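Local coordinates for regulatory protein BlaR1 (Bacillus licheniformis, PDB 1NRF) that probably senses beta-lactam antibiotics at the cell surface through acylation of its C-terminal sensor domain, the part present here, and passes the signal to the cytoplasm, at residues G35-F40 with F228-Q233; E22-F27 with K46-N51; K96-D101 with S111-F116; S84-D89 with Q117-Q122. All coordinates share one frame; numbering follows the deposited sequence.

Contact 1. Residues G35-F40 with F228-Q233; sequences GGFVLF and FAVHIQ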
# COMPACT_ATOMS: atom_id res chain seq x y z
N GLY A 35 1.22 -7.36 -15.09
CA GLY A 35 1.31 -6.19 -14.23
C GLY A 35 2.68 -5.54 -14.28
O GLY A 35 3.40 -5.64 -15.27
N GLY A 36 3.03 -4.87 -13.20
CA GLY A 36 4.31 -4.19 -13.17
C GLY A 36 5.05 -4.34 -11.86
O GLY A 36 4.51 -4.81 -10.86
N PHE A 37 6.30 -3.91 -11.88
CA PHE A 37 7.16 -3.98 -10.72
C PHE A 37 8.10 -2.77 -10.67
O PHE A 37 8.84 -2.50 -11.62
CB PHE A 37 7.98 -5.27 -10.77
CG PHE A 37 9.02 -5.37 -9.71
CD1 PHE A 37 8.67 -5.71 -8.40
CD2 PHE A 37 10.36 -5.16 -10.01
CE1 PHE A 37 9.64 -5.83 -7.41
CE2 PHE A 37 11.35 -5.29 -9.03
CZ PHE A 37 10.99 -5.62 -7.72
N VAL A 38 8.04 -2.04 -9.56
CA VAL A 38 8.91 -0.90 -9.36
C VAL A 38 9.69 -1.12 -8.07
O VAL A 38 9.11 -1.35 -7.01
CB VAL A 38 8.13 0.42 -9.21
CG1 VAL A 38 9.11 1.57 -9.08
CG2 VAL A 38 7.23 0.65 -10.41
N LEU A 39 11.02 -1.07 -8.17
CA LEU A 39 11.88 -1.19 -7.00
C LEU A 39 12.79 0.04 -6.96
O LEU A 39 13.26 0.49 -8.00
CB LEU A 39 12.72 -2.45 -7.09
CG LEU A 39 13.82 -2.57 -6.03
CD1 LEU A 39 13.21 -3.06 -4.72
CD2 LEU A 39 14.88 -3.54 -6.52
N PHE A 40 13.02 0.58 -5.77
CA PHE A 40 13.89 1.75 -5.64
C PHE A 40 15.01 1.57 -4.61
O PHE A 40 14.75 1.37 -3.42
CB PHE A 40 13.07 3.00 -5.28
CG PHE A 40 13.90 4.26 -5.15
CD1 PHE A 40 14.15 4.82 -3.90
CD2 PHE A 40 14.44 4.86 -6.29
CE1 PHE A 40 14.94 5.97 -3.78
CE2 PHE A 40 15.23 6.01 -6.18
CZ PHE A 40 15.48 6.57 -4.92
N PHE A 228 9.33 -0.76 -2.88
CA PHE A 228 8.77 -1.50 -4.01
C PHE A 228 7.25 -1.44 -4.12
O PHE A 228 6.53 -1.19 -3.15
CB PHE A 228 9.19 -2.97 -3.91
CG PHE A 228 8.69 -3.64 -2.67
CD1 PHE A 228 9.42 -3.59 -1.50
CD2 PHE A 228 7.44 -4.26 -2.65
CE1 PHE A 228 8.92 -4.14 -0.31
CE2 PHE A 228 6.93 -4.81 -1.48
CZ PHE A 228 7.67 -4.75 -0.30
N ALA A 229 6.76 -1.69 -5.33
CA ALA A 229 5.34 -1.68 -5.60
C ALA A 229 5.09 -2.58 -6.79
O ALA A 229 5.76 -2.48 -7.82
CB ALA A 229 4.85 -0.26 -5.88
N VAL A 230 4.13 -3.48 -6.63
CA VAL A 230 3.75 -4.40 -7.68
C VAL A 230 2.25 -4.25 -7.91
O VAL A 230 1.48 -4.21 -6.95
CB VAL A 230 4.02 -5.87 -7.28
CG1 VAL A 230 3.27 -6.82 -8.20
CG2 VAL A 230 5.50 -6.17 -7.35
N HIS A 231 1.84 -4.13 -9.17
CA HIS A 231 0.42 -4.06 -9.47
C HIS A 231 0.12 -5.10 -10.52
O HIS A 231 0.83 -5.18 -11.52
CB HIS A 231 0.01 -2.68 -9.97
CG HIS A 231 -1.45 -2.60 -10.34
ND1 HIS A 231 -1.93 -3.01 -11.56
CD2 HIS A 231 -2.53 -2.23 -9.61
CE1 HIS A 231 -3.25 -2.91 -11.57
NE2 HIS A 231 -3.63 -2.44 -10.39
N ILE A 232 -0.92 -5.89 -10.29
CA ILE A 232 -1.29 -6.96 -11.21
C ILE A 232 -2.75 -6.97 -11.67
O ILE A 232 -3.62 -6.28 -11.11
CB ILE A 232 -1.01 -8.34 -10.60
CG1 ILE A 232 -1.92 -8.56 -9.39
CG2 ILE A 232 0.45 -8.45 -10.19
CD1 ILE A 232 -1.86 -9.98 -8.82
N GLN A 233 -3.01 -7.77 -12.69
CA GLN A 233 -4.35 -7.93 -13.25
C GLN A 233 -4.40 -9.34 -13.83
O GLN A 233 -3.56 -9.70 -14.66
CB GLN A 233 -4.60 -6.91 -14.37
CG GLN A 233 -4.16 -5.50 -14.05
CD GLN A 233 -4.39 -4.53 -15.20
OE1 GLN A 233 -3.91 -3.40 -15.18
NE2 GLN A 233 -5.13 -4.98 -16.21
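Phe228 faces Leu39 in a non-hydrogen-bonded antiparallel pair, and its CB lies 4.1 Å from the Leu39 CD1 branch, while its CA approaches Val38 O in a CA-H...O contact. Phe228 CG sits between its backbone N and carbonyl carbon (chi1 61°), which takes the ring away and leaves CB as the touching atom. Ala229 comes next, in a hydrogen-bonded pair with Val38: Val38 N reaches Ala229 O at 2.9 Å, and Ala229 N returns a bond to Val38 O at 2.9 Å. The axes of the two segments approach to 4.6 Å at 178°, and with the alternating bridges this makes strands 33-41 and 225-234 antiparallel neighbours inside the mixed sheet of the penicillin-recognising fold. Val230 sends CG2 to the edge of the Phe37 ring, 3.4 Å from CD1 and in the ring plane; helix 239-253 packs on both side chains. Val230 CA also makes a CA-H...O contact with Gly36 O. His231 pairs with Gly36: Gly36 N to His231 O is 2.8 Å, whereas the return bond, His231 N to Gly36 O, is 3.2 Å. The His231 side chain leaves the backbone on the face that carries Val38, and its ring stacks on Phe59. Ile232 closes on Gly35, whose CA sits 4.1 Å from that of Ile232.

Contact 2. Residues E22-F27 with K46-N51; sequences EDYSTF and KYTIYN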
# COMPACT_ATOMS: atom_id res chain seq x y z
N GLU A 22 14.08 -4.29 -16.43
CA GLU A 22 14.29 -5.73 -16.40
C GLU A 22 13.02 -6.48 -16.74
O GLU A 22 11.93 -5.91 -16.72
CB GLU A 22 14.80 -6.17 -15.03
CG GLU A 22 16.23 -5.76 -14.78
CD GLU A 22 16.75 -6.27 -13.45
OE1 GLU A 22 16.65 -7.49 -13.20
OE2 GLU A 22 17.27 -5.44 -12.67
N ASP A 23 13.17 -7.76 -17.05
CA ASP A 23 12.03 -8.58 -17.42
C ASP A 23 11.74 -9.61 -16.33
O ASP A 23 12.59 -10.42 -15.99
CB ASP A 23 12.32 -9.30 -18.74
CG ASP A 23 11.10 -9.99 -19.30
OD1 ASP A 23 11.22 -10.70 -20.32
OD2 ASP A 23 10.00 -9.82 -18.72
N TYR A 24 10.52 -9.56 -15.79
CA TYR A 24 10.11 -10.48 -14.75
C TYR A 24 8.81 -11.17 -15.12
O TYR A 24 8.11 -11.72 -14.27
CB TYR A 24 9.94 -9.74 -13.43
CG TYR A 24 11.19 -9.02 -12.96
CD1 TYR A 24 12.36 -9.72 -12.70
CD2 TYR A 24 11.18 -7.65 -12.77
CE1 TYR A 24 13.50 -9.06 -12.23
CE2 TYR A 24 12.31 -6.98 -12.31
CZ TYR A 24 13.46 -7.68 -12.04
OH TYR A 24 14.56 -7.00 -11.58
N SER A 25 8.49 -11.12 -16.41
CA SER A 25 7.28 -11.74 -16.94
C SER A 25 6.97 -13.10 -16.32
O SER A 25 5.86 -13.33 -15.84
CB SER A 25 7.41 -11.92 -18.46
OG SER A 25 7.44 -10.68 -19.12
N THR A 26 7.96 -13.99 -16.36
CA THR A 26 7.81 -15.35 -15.83
C THR A 26 7.30 -15.40 -14.38
O THR A 26 6.59 -16.33 -14.00
CB THR A 26 9.15 -16.13 -15.93
OG1 THR A 26 10.21 -15.33 -15.39
CG2 THR A 26 9.46 -16.46 -17.39
N PHE A 27 7.67 -14.40 -13.59
CA PHE A 27 7.21 -14.34 -12.21
C PHE A 27 5.73 -14.00 -12.18
O PHE A 27 5.00 -14.46 -11.30
CB PHE A 27 8.02 -13.31 -11.42
CG PHE A 27 9.44 -13.71 -11.18
CD1 PHE A 27 9.74 -14.71 -10.26
CD2 PHE A 27 10.48 -13.13 -11.89
CE1 PHE A 27 11.05 -15.13 -10.05
CE2 PHE A 27 11.79 -13.53 -11.69
CZ PHE A 27 12.08 -14.53 -10.77
N LYS A 46 18.58 4.28 -7.59
CA LYS A 46 18.23 3.59 -8.81
C LYS A 46 16.88 2.88 -8.78
O LYS A 46 16.51 2.23 -7.79
CB LYS A 46 19.30 2.56 -9.17
CG LYS A 46 18.99 1.78 -10.45
CD LYS A 46 19.67 0.42 -10.46
CE LYS A 46 21.16 0.52 -10.17
NZ LYS A 46 21.86 1.38 -11.16
N TYR A 47 16.14 3.01 -9.87
CA TYR A 47 14.86 2.35 -10.01
C TYR A 47 15.07 1.16 -10.91
O TYR A 47 15.76 1.26 -11.94
CB TYR A 47 13.82 3.24 -10.69
CG TYR A 47 13.35 4.44 -9.90
CD1 TYR A 47 13.88 5.70 -10.14
CD2 TYR A 47 12.30 4.32 -8.99
CE1 TYR A 47 13.39 6.82 -9.50
CE2 TYR A 47 11.79 5.45 -8.34
CZ TYR A 47 12.34 6.69 -8.61
OH TYR A 47 11.82 7.82 -8.03
N THR A 48 14.49 0.03 -10.53
CA THR A 48 14.55 -1.16 -11.35
C THR A 48 13.09 -1.45 -11.61
O THR A 48 12.32 -1.70 -10.67
CB THR A 48 15.18 -2.35 -10.63
OG1 THR A 48 16.50 -2.01 -10.20
CG2 THR A 48 15.25 -3.55 -11.56
N ILE A 49 12.67 -1.38 -12.87
CA ILE A 49 11.27 -1.63 -13.16
C ILE A 49 10.96 -2.51 -14.34
O ILE A 49 11.61 -2.45 -15.38
CB ILE A 49 10.47 -0.32 -13.32
CG1 ILE A 49 11.14 0.59 -14.35
CG2 ILE A 49 10.35 0.38 -11.98
CD1 ILE A 49 10.43 1.93 -14.49
N TYR A 50 9.94 -3.33 -14.15
CA TYR A 50 9.45 -4.24 -15.16
C TYR A 50 8.10 -3.70 -15.65
O TYR A 50 7.24 -3.36 -14.83
CB TYR A 50 9.28 -5.65 -14.58
CG TYR A 50 8.41 -6.54 -15.43
CD1 TYR A 50 7.21 -7.04 -14.93
CD2 TYR A 50 8.74 -6.82 -16.75
CE1 TYR A 50 6.35 -7.78 -15.73
CE2 TYR A 50 7.89 -7.56 -17.56
CZ TYR A 50 6.69 -8.04 -17.04
OH TYR A 50 5.83 -8.75 -17.84
N ASN A 51 7.95 -3.63 -16.97
CA ASN A 51 6.73 -3.15 -17.62
C ASN A 51 6.48 -1.68 -17.29
O ASN A 51 5.65 -1.36 -16.44
CB ASN A 51 5.54 -3.99 -17.18
CG ASN A 51 4.32 -3.79 -18.06
OD1 ASN A 51 4.21 -2.80 -18.77
ND2 ASN A 51 3.40 -4.73 -18.00
O HOH W 1 10.20 -4.52 -19.10
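Tyr24 and Tyr50 run antiparallel alongside each other, and the CD2 atom of Tyr24 comes 3.3 Å from CB of Tyr50, oblique to the Tyr24 ring. Tyr50 CG is anti to its own N (chi1 163°), which lays one ring face against the backbone of the other segment: Tyr24 N and Ser25 N sit over it toward the rim, and Asn51 CB covers the centre of the opposite face. Glu22 O meets that ring at its edge, 3.3 Å from Tyr50 CD2. At the far end the Tyr50 hydroxyl donates to Ser25 OG (2.8 Å). The Asp23 carboxylate lies beside the same ring with planes 23° apart. The Tyr24 side chain lies roughly perpendicular to that of Thr48, its OH 3.5 Å from Thr48 CG2, and Glu22 passes the same methyl obliquely, OE2 3.0 Å from Thr48 CG2; that OE2 is salt-bridged to Lys254. Glu22 N to Ile49 O is a backbone bond of 3.3 Å, and one water joins Glu22 O to Asn51 N. Asp23 OD2 takes Ser25 OG on its syn lone pair (2.7 Å) and Ser25 N from above the carboxylate plane, the second bond defining an Asx turn at the start of helix 25-29.

Contact 3. Residues K96-D101 with S111-F116; sequences KEWNQD and STTWYF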
# COMPACT_ATOMS: atom_id res chain seq x y z
N LYS A 96 -15.02 -13.36 7.63
CA LYS A 96 -15.07 -13.62 9.06
C LYS A 96 -14.10 -12.81 9.93
O LYS A 96 -14.33 -12.65 11.14
CB LYS A 96 -14.89 -15.11 9.33
CG LYS A 96 -15.87 -15.65 10.34
CD LYS A 96 -15.23 -16.65 11.29
CE LYS A 96 -16.15 -16.92 12.47
NZ LYS A 96 -15.50 -17.77 13.52
N GLU A 97 -13.03 -12.30 9.34
CA GLU A 97 -12.04 -11.53 10.10
C GLU A 97 -12.48 -10.11 10.40
O GLU A 97 -11.95 -9.46 11.30
CB GLU A 97 -10.71 -11.51 9.36
CG GLU A 97 -10.04 -12.87 9.28
CD GLU A 97 -8.62 -12.79 8.76
OE1 GLU A 97 -7.87 -13.78 8.90
OE2 GLU A 97 -8.24 -11.72 8.21
N TRP A 98 -13.46 -9.62 9.65
CA TRP A 98 -13.98 -8.28 9.85
C TRP A 98 -15.01 -8.32 10.98
O TRP A 98 -15.19 -7.35 11.71
CB TRP A 98 -14.66 -7.78 8.57
CG TRP A 98 -13.75 -7.50 7.40
CD1 TRP A 98 -12.44 -7.89 7.25
CD2 TRP A 98 -14.09 -6.78 6.21
NE1 TRP A 98 -11.96 -7.46 6.04
CE2 TRP A 98 -12.95 -6.78 5.38
CE3 TRP A 98 -15.26 -6.14 5.75
CZ2 TRP A 98 -12.93 -6.16 4.12
CZ3 TRP A 98 -15.24 -5.53 4.51
CH2 TRP A 98 -14.09 -5.54 3.71
N ASN A 99 -15.66 -9.48 11.10
CA ASN A 99 -16.72 -9.72 12.08
C ASN A 99 -16.28 -9.91 13.53
O ASN A 99 -16.58 -10.94 14.15
CB ASN A 99 -17.56 -10.92 11.63
CG ASN A 99 -18.05 -10.78 10.21
OD1 ASN A 99 -18.74 -9.82 9.87
ND2 ASN A 99 -17.70 -11.74 9.36
N GLN A 100 -15.59 -8.91 14.07
CA GLN A 100 -15.11 -8.94 15.45
C GLN A 100 -14.48 -7.60 15.81
O GLN A 100 -14.18 -6.79 14.94
CB GLN A 100 -14.10 -10.07 15.63
CG GLN A 100 -13.12 -10.22 14.49
CD GLN A 100 -12.31 -11.49 14.59
OE1 GLN A 100 -11.44 -11.62 15.45
NE2 GLN A 100 -12.61 -12.46 13.71
N ASP A 101 -14.28 -7.37 17.11
CA ASP A 101 -13.68 -6.12 17.56
C ASP A 101 -12.33 -5.91 16.89
O ASP A 101 -11.44 -6.76 16.96
CB ASP A 101 -13.55 -6.10 19.09
CG ASP A 101 -14.90 -6.03 19.79
OD1 ASP A 101 -15.73 -5.19 19.38
OD2 ASP A 101 -15.13 -6.80 20.75
N SER A 111 -7.09 -6.05 6.72
CA SER A 111 -7.71 -5.16 5.75
C SER A 111 -9.19 -5.04 6.09
O SER A 111 -10.04 -5.03 5.20
CB SER A 111 -7.56 -5.71 4.33
OG SER A 111 -6.21 -5.66 3.90
N THR A 112 -9.49 -4.97 7.38
CA THR A 112 -10.87 -4.82 7.83
C THR A 112 -11.27 -3.44 7.38
O THR A 112 -11.02 -2.45 8.05
CB THR A 112 -10.98 -4.93 9.36
OG1 THR A 112 -10.58 -6.24 9.77
CG2 THR A 112 -12.41 -4.67 9.81
N THR A 113 -11.89 -3.40 6.20
CA THR A 113 -12.32 -2.16 5.58
C THR A 113 -13.20 -1.26 6.41
O THR A 113 -12.97 -0.06 6.45
CB THR A 113 -13.01 -2.46 4.24
OG1 THR A 113 -12.09 -3.12 3.36
CG2 THR A 113 -13.49 -1.17 3.58
N TRP A 114 -14.21 -1.83 7.08
CA TRP A 114 -15.12 -0.99 7.87
C TRP A 114 -14.41 -0.14 8.92
O TRP A 114 -14.85 0.97 9.22
CB TRP A 114 -16.23 -1.83 8.54
CG TRP A 114 -15.80 -2.82 9.61
CD1 TRP A 114 -15.71 -4.17 9.48
CD2 TRP A 114 -15.51 -2.53 10.99
NE1 TRP A 114 -15.39 -4.74 10.69
CE2 TRP A 114 -15.27 -3.75 11.63
CE3 TRP A 114 -15.44 -1.34 11.74
CZ2 TRP A 114 -14.96 -3.84 13.00
CZ3 TRP A 114 -15.13 -1.43 13.10
CH2 TRP A 114 -14.90 -2.67 13.71
N TYR A 115 -13.30 -0.64 9.45
CA TYR A 115 -12.54 0.09 10.46
C TYR A 115 -12.02 1.44 9.96
O TYR A 115 -12.19 2.47 10.61
CB TYR A 115 -11.36 -0.76 10.94
CG TYR A 115 -10.52 -0.11 12.01
CD1 TYR A 115 -9.61 0.89 11.69
CD2 TYR A 115 -10.65 -0.48 13.35
CE1 TYR A 115 -8.85 1.51 12.67
CE2 TYR A 115 -9.89 0.12 14.34
CZ TYR A 115 -9.00 1.11 14.00
OH TYR A 115 -8.25 1.71 14.98
N PHE A 116 -11.36 1.42 8.80
CA PHE A 116 -10.81 2.64 8.23
C PHE A 116 -11.91 3.51 7.64
O PHE A 116 -11.81 4.74 7.64
CB PHE A 116 -9.74 2.31 7.19
CG PHE A 116 -8.56 1.55 7.76
CD1 PHE A 116 -8.62 0.16 7.91
CD2 PHE A 116 -7.45 2.24 8.24
CE1 PHE A 116 -7.58 -0.52 8.55
CE2 PHE A 116 -6.41 1.56 8.88
CZ PHE A 116 -6.47 0.18 9.04
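Thr112 packs on one face of the Trp98 indole, its CA over the five-membered ring, 3.6 Å from the centroid and 20° off the normal, a CH-pi contact. Thr113 N covers the same face farther along, and Thr113 OG1 reaches the outer end of the six-membered ring, 3.2 Å from CH2. The second tryptophan works by its edge. Trp114 CG lies between its N and carbonyl carbon (chi1 66°), which sends NE1 to Trp98 O, where it donates at 2.8 Å with an N-H...O angle of 161°; the acceptor lies in the indole plane, although the donor stands above the carbonyl plane. Gln100 O borders the same edge, 3.6 Å from Trp114 CZ2. Residues 111-113 read Ser-Thr-Thr, consistent with the second conserved motif of penicillin-recognising enzymes: the Ser111 side chain is about 4 Å from that of Ser63, the probable acylated serine, and Ser111 OG is hydrogen-bonded to Lys200 NZ. Ser111 has positive phi and is the C-prime residue of a Schellman motif ending helix 104-110. That turn brings Thr112 against the Trp98 face. On the loop side, Gln100 NE2 bonds to Lys96 O at 3.1 Å, spanning residues 96-100 around Trp98. Farther out, Tyr93 stacks on Trp114.

Contact 4. Residues S84-D89 with Q117-Q122; sequences SHMTWD and QKLDRQ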
# COMPACT_ATOMS: atom_id res chain seq x y z
N SER A 84 -6.99 2.45 20.01
CA SER A 84 -7.43 2.45 18.62
C SER A 84 -8.51 1.40 18.47
O SER A 84 -8.94 1.09 17.36
CB SER A 84 -6.26 2.13 17.69
OG SER A 84 -5.79 0.81 17.89
N HIS A 85 -8.94 0.85 19.60
CA HIS A 85 -9.98 -0.18 19.62
C HIS A 85 -11.29 0.36 19.05
O HIS A 85 -11.62 1.53 19.25
CB HIS A 85 -10.20 -0.71 21.04
CG HIS A 85 -11.19 -1.84 21.11
ND1 HIS A 85 -12.55 -1.63 21.14
CD2 HIS A 85 -11.00 -3.18 21.09
CE1 HIS A 85 -13.17 -2.80 21.13
NE2 HIS A 85 -12.25 -3.75 21.10
N MET A 86 -12.03 -0.49 18.36
CA MET A 86 -13.28 -0.09 17.74
C MET A 86 -14.23 -1.29 17.69
O MET A 86 -14.06 -2.19 16.86
CB MET A 86 -12.99 0.44 16.33
CG MET A 86 -14.12 1.18 15.64
SD MET A 86 -13.68 1.75 13.97
CE MET A 86 -12.52 3.06 14.35
N THR A 87 -15.21 -1.32 18.58
CA THR A 87 -16.18 -2.42 18.60
C THR A 87 -16.94 -2.47 17.28
O THR A 87 -17.23 -1.44 16.67
CB THR A 87 -17.20 -2.27 19.76
OG1 THR A 87 -16.51 -2.32 21.02
CG2 THR A 87 -18.24 -3.38 19.72
N TRP A 88 -17.28 -3.68 16.85
CA TRP A 88 -17.99 -3.82 15.59
C TRP A 88 -19.51 -3.97 15.76
O TRP A 88 -20.00 -4.66 16.65
CB TRP A 88 -17.42 -5.00 14.79
CG TRP A 88 -17.81 -6.33 15.30
CD1 TRP A 88 -17.54 -6.85 16.53
CD2 TRP A 88 -18.55 -7.33 14.58
NE1 TRP A 88 -18.07 -8.12 16.63
CE2 TRP A 88 -18.69 -8.44 15.45
CE3 TRP A 88 -19.10 -7.40 13.30
CZ2 TRP A 88 -19.37 -9.60 15.07
CZ3 TRP A 88 -19.77 -8.55 12.92
CH2 TRP A 88 -19.89 -9.64 13.81
N ASP A 89 -20.22 -3.27 14.88
CA ASP A 89 -21.68 -3.26 14.85
C ASP A 89 -22.25 -4.62 15.21
O ASP A 89 -22.78 -4.83 16.30
CB ASP A 89 -22.16 -2.87 13.45
CG ASP A 89 -21.19 -1.94 12.74
OD1 ASP A 89 -20.05 -2.37 12.44
OD2 ASP A 89 -21.58 -0.79 12.48
N GLN A 117 -12.97 2.87 7.15
CA GLN A 117 -14.10 3.59 6.58
C GLN A 117 -14.76 4.46 7.65
O GLN A 117 -15.00 5.65 7.45
CB GLN A 117 -15.12 2.60 6.02
CG GLN A 117 -15.25 2.62 4.51
CD GLN A 117 -16.07 1.46 3.99
OE1 GLN A 117 -16.54 1.48 2.85
NE2 GLN A 117 -16.22 0.43 4.81
N LYS A 118 -15.07 3.86 8.80
CA LYS A 118 -15.70 4.61 9.87
C LYS A 118 -14.69 5.60 10.43
O LYS A 118 -15.04 6.51 11.17
CB LYS A 118 -16.20 3.66 10.96
CG LYS A 118 -17.24 2.63 10.45
CD LYS A 118 -18.22 2.15 11.53
CE LYS A 118 -17.57 1.33 12.64
NZ LYS A 118 -18.56 0.80 13.64
N LEU A 119 -13.43 5.41 10.04
CA LEU A 119 -12.34 6.28 10.47
C LEU A 119 -12.31 7.49 9.53
O LEU A 119 -12.09 8.62 9.96
CB LEU A 119 -11.02 5.52 10.40
CG LEU A 119 -9.97 5.65 11.51
CD1 LEU A 119 -10.62 5.48 12.87
CD2 LEU A 119 -8.89 4.60 11.30
N ASP A 120 -12.54 7.23 8.25
CA ASP A 120 -12.55 8.27 7.22
C ASP A 120 -13.80 9.16 7.33
O ASP A 120 -13.76 10.34 7.00
CB ASP A 120 -12.50 7.64 5.81
CG ASP A 120 -11.09 7.22 5.39
OD1 ASP A 120 -10.16 7.27 6.24
OD2 ASP A 120 -10.90 6.85 4.21
N ARG A 121 -14.90 8.57 7.79
CA ARG A 121 -16.15 9.29 7.95
C ARG A 121 -16.11 10.27 9.12
O ARG A 121 -16.79 11.29 9.11
CB ARG A 121 -17.31 8.31 8.15
CG ARG A 121 -17.66 7.49 6.90
CD ARG A 121 -18.23 6.13 7.26
NE ARG A 121 -18.69 5.39 6.08
CZ ARG A 121 -19.00 4.09 6.10
NH1 ARG A 121 -18.90 3.40 7.22
NH2 ARG A 121 -19.45 3.50 5.00
N GLN A 122 -15.30 9.95 10.13
CA GLN A 122 -15.18 10.81 11.30
C GLN A 122 -14.41 12.07 10.91
O GLN A 122 -14.67 13.16 11.42
CB GLN A 122 -14.46 10.07 12.43
CG GLN A 122 -14.70 10.67 13.82
CD GLN A 122 -14.09 9.84 14.97
OE1 GLN A 122 -14.19 8.61 15.00
NE2 GLN A 122 -13.46 10.53 15.92
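Met86 and Asp89 belong to the long loop between helices 66-76 and 104-110, which packs on helix 113-123; within 117-122 the touching residues are Lys118 and Leu119. A segment without regular secondary structure here flanks the helical penicillin-recognising subdomain, and the contact is made by side chains: the nearest CA pair, Met86 and Lys118, is 9.5 Å apart, and no hydrogen bond crosses between the segments. A salt bridge joins them instead, but a long one. Lys118 NZ stands 3.6 Å from Asp89 OD2 and 3.7 Å from Asp89 OD1, so it faces the carboxylate with little preference for either oxygen. The two side chains come from opposite directions, and a bend in the lysine chain at chi3 (-66°) brings the ammonium to the loop. Thr87 O lies 4.0 Å from Lys118 NZ, too far to count as a bond. Met86 supplies the apolar half. Its first two torsions are extended, chi1 -168°, carrying the sulfur across to the helix, where SD lies 4.1 Å from Lys118 CE. Trp114 and Tyr115, one turn earlier on the helix, also touch Met86, while a backbone bond to Gln102 ties it to the following part of the loop. A final bend at chi3, -71°, turns the methyl toward Leu119, and Met86 CE meets Leu119 CD1 at 3.4 Å.

How the contacts relate
Contact 1 is the buried one, strand against strand in the sheet; contact 2 is partly buried, near the 18-21 end of the sheet. Strand 33-41 of contact 1 lies between strand 225-234 and strand 46-50 of contact 2, bonded to the latter by probable backbone hydrogen bonds, Leu39 O to Thr48 N and Phe37 O to Tyr50 N. Across the chain's centre, contacts 3 and 4 both use helix 113-123 and are joined by a hydrogen bond from Tyr115 OH to Ser84 O, 2.6 Å. Backbone bonds dominate buried contact 1, aromatic faces and hydroxyls partly buried contact 2, tryptophans contact 3 beside the probable acylation site, and a methionine with a long salt bridge the surface contact 4.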